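Local coordinates for protein Asp (Solanum tuberosum, PDB 3RFI) that is the saposin-like domain of a plant aspartic protease and probably interacts with lipid membranes, as saposin-fold proteins do, at residues A[9-14]-A[102-107]. Residues are numbered along the deposited sequence; the frame is centred on the assembly and turned at random. Where two conformers were deposited one is given.
Sequences MECKTI and QLCEKI
K12 crosses the aliphatic stem of E105 at about a right angle, its CE 3.4 Å from E105 CG, and packs nothing on either face of the carboxylate itself. K12 NZ ends 4.8 Å from E105 OE1, so the opposite charges probably attract without pairing directly. The carbonyl of M9 is used on both faces: T13 N and T13 OG1 reach its O from opposite sides of the plane, OG1 at 2.9 Å and off the lone pairs. Nearer the backbone, K12 CG lies 3.7 Å from C104 CB and flanks the disulfide that joins C11 SG to C104 SG. C11 extends its SG trans to its own backbone N (chi1 -170°), toward C104, and the S-S torsion of -61° is smaller than usual in magnitude, which draws C11 CB to within 3.5 Å of C104 CB. This bridge ties helix 6-29, near its start, to the C-terminal part of helix 90-104. The saposin-like halves occur here in swapped order, region 2 ahead of region 1, so the bond clamps the two chain termini where an unpermuted saposin runs continuously from one half to the other. Past C104 a type I beta turn, closed by I107 N to C104 O at 3.1 Å, folds the tail back; I107 CD1 then packs snugly at 3.5 Å from C11 CB. S8 OG hydrogen-bonds to C104 O, giving that carbonyl a second partner.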
loop_
_atom_site.group_PDB
_atom_site.type_symbol
_atom_site.label_atom_id
_atom_site.label_comp_id
_atom_site.label_asym_id
_atom_site.label_seq_id
_atom_site.Cartn_x
_atom_site.Cartn_y
_atom_site.Cartn_z
ATOM N N MET A 9 8.820 20.410 -3.110
ATOM C CA MET A 9 9.180 20.429 -1.694
ATOM C C MET A 9 8.156 19.736 -0.824
ATOM O O MET A 9 8.517 18.952 0.076
ATOM C CB MET A 9 9.323 21.875 -1.177
ATOM C CG MET A 9 10.616 22.550 -1.472
ATOM S SD MET A 9 10.583 24.278 -0.871
ATOM C CE MET A 9 11.410 25.189 -2.199
ATOM N N GLU A 10 6.883 20.051 -1.065
ATOM C CA GLU A 10 5.778 19.434 -0.337
ATOM C C GLU A 10 5.703 17.919 -0.576
ATOM O O GLU A 10 5.423 17.157 0.341
ATOM C CB GLU A 10 4.433 20.095 -0.729
ATOM C CG GLU A 10 4.254 21.460 -0.123
ATOM C CD GLU A 10 4.045 21.397 1.369
ATOM O OE1 GLU A 10 5.046 21.448 2.094
ATOM O OE2 GLU A 10 2.888 21.295 1.811
ATOM N N CYS A 11 5.943 17.504 -1.818
ATOM C CA CYS A 11 6.065 16.097 -2.142
ATOM C C CYS A 11 7.194 15.453 -1.344
ATOM O O CYS A 11 6.998 14.421 -0.736
ATOM C CB CYS A 11 6.381 15.930 -3.646
ATOM S SG CYS A 11 6.263 14.190 -4.167
ATOM N N LYS A 12 8.366 16.080 -1.361
ATOM C CA LYS A 12 9.499 15.559 -0.591
ATOM C C LYS A 12 9.277 15.521 0.894
ATOM O O LYS A 12 9.729 14.581 1.552
ATOM C CB LYS A 12 10.801 16.260 -0.933
ATOM C CG LYS A 12 11.338 15.801 -2.289
ATOM C CD LYS A 12 12.644 16.526 -2.595
ATOM C CE LYS A 12 12.898 16.629 -4.084
ATOM N NZ LYS A 12 13.863 17.743 -4.419
ATOM N N THR A 13 8.545 16.499 1.403
ATOM C CA THR A 13 8.189 16.520 2.814
ATOM C C THR A 13 7.296 15.349 3.134
ATOM O O THR A 13 7.513 14.645 4.123
ATOM C CB THR A 13 7.522 17.826 3.188
ATOM O OG1 THR A 13 8.503 18.858 3.002
ATOM C CG2 THR A 13 7.086 17.829 4.678
ATOM N N ILE A 14 6.312 15.107 2.261
ATOM C CA ILE A 14 5.491 13.948 2.438
ATOM C C ILE A 14 6.379 12.698 2.559
ATOM O O ILE A 14 6.223 11.907 3.488
ATOM C CB ILE A 14 4.486 13.753 1.252
ATOM C CG1 ILE A 14 3.348 14.782 1.306
ATOM C CG2 ILE A 14 3.997 12.294 1.183
ATOM C CD1 ILE A 14 2.395 14.686 2.537
ATOM N N GLN A 102 11.649 9.819 -6.210
ATOM C CA GLN A 102 12.198 10.138 -7.517
ATOM C C GLN A 102 11.158 10.931 -8.333
ATOM O O GLN A 102 11.517 11.791 -9.097
ATOM C CB GLN A 102 12.607 8.868 -8.276
ATOM C CG GLN A 102 13.801 8.118 -7.642
ATOM C CD GLN A 102 15.181 8.741 -7.896
ATOM O OE1 GLN A 102 15.350 9.972 -7.952
ATOM N NE2 GLN A 102 16.208 7.861 -8.036
ATOM N N LEU A 103 9.875 10.612 -8.182
ATOM C CA LEU A 103 8.793 11.377 -8.828
ATOM C C LEU A 103 8.615 12.792 -8.251
ATOM O O LEU A 103 8.406 13.737 -9.019
ATOM C CB LEU A 103 7.476 10.586 -8.809
ATOM C CG LEU A 103 7.493 9.468 -9.837
ATOM C CD1 LEU A 103 6.463 8.397 -9.412
ATOM C CD2 LEU A 103 7.167 10.003 -11.255
ATOM N N CYS A 104 8.736 12.955 -6.923
ATOM C CA CYS A 104 8.728 14.291 -6.332
ATOM C C CYS A 104 9.747 15.157 -7.046
ATOM O O CYS A 104 9.478 16.335 -7.309
ATOM C CB CYS A 104 9.164 14.281 -4.862
ATOM S SG CYS A 104 8.069 13.372 -3.852
ATOM N N GLU A 105 10.925 14.583 -7.306
ATOM C CA GLU A 105 12.046 15.315 -7.923
ATOM C C GLU A 105 11.769 15.677 -9.369
ATOM O O GLU A 105 12.468 16.494 -9.941
ATOM C CB GLU A 105 13.349 14.512 -7.826
ATOM C CG GLU A 105 13.768 14.298 -6.370
ATOM C CD GLU A 105 14.940 13.346 -6.192
ATOM O OE1 GLU A 105 15.395 13.188 -5.025
ATOM O OE2 GLU A 105 15.421 12.766 -7.210
ATOM N N LYS A 106 10.736 15.078 -9.951
ATOM C CA LYS A 106 10.320 15.388 -11.301
ATOM C C LYS A 106 9.220 16.455 -11.394
ATOM O O LYS A 106 8.775 16.801 -12.494
ATOM C CB LYS A 106 9.955 14.092 -12.025
ATOM C CG LYS A 106 11.206 13.261 -12.309
ATOM C CD LYS A 106 10.876 12.018 -13.088
ATOM C CE LYS A 106 12.164 11.349 -13.533
ATOM N NZ LYS A 106 12.819 10.709 -12.327
ATOM N N ILE A 107 8.747 16.917 -10.231
ATOM C CA ILE A 107 7.738 17.952 -10.169
ATOM C C ILE A 107 8.423 19.295 -10.440
ATOM O O ILE A 107 9.322 19.673 -9.712
ATOM C CB ILE A 107 7.023 18.001 -8.776
ATOM C CG1 ILE A 107 6.340 16.660 -8.488
ATOM C CG2 ILE A 107 5.941 19.155 -8.755
ATOM C CD1 ILE A 107 5.853 16.548 -7.050
#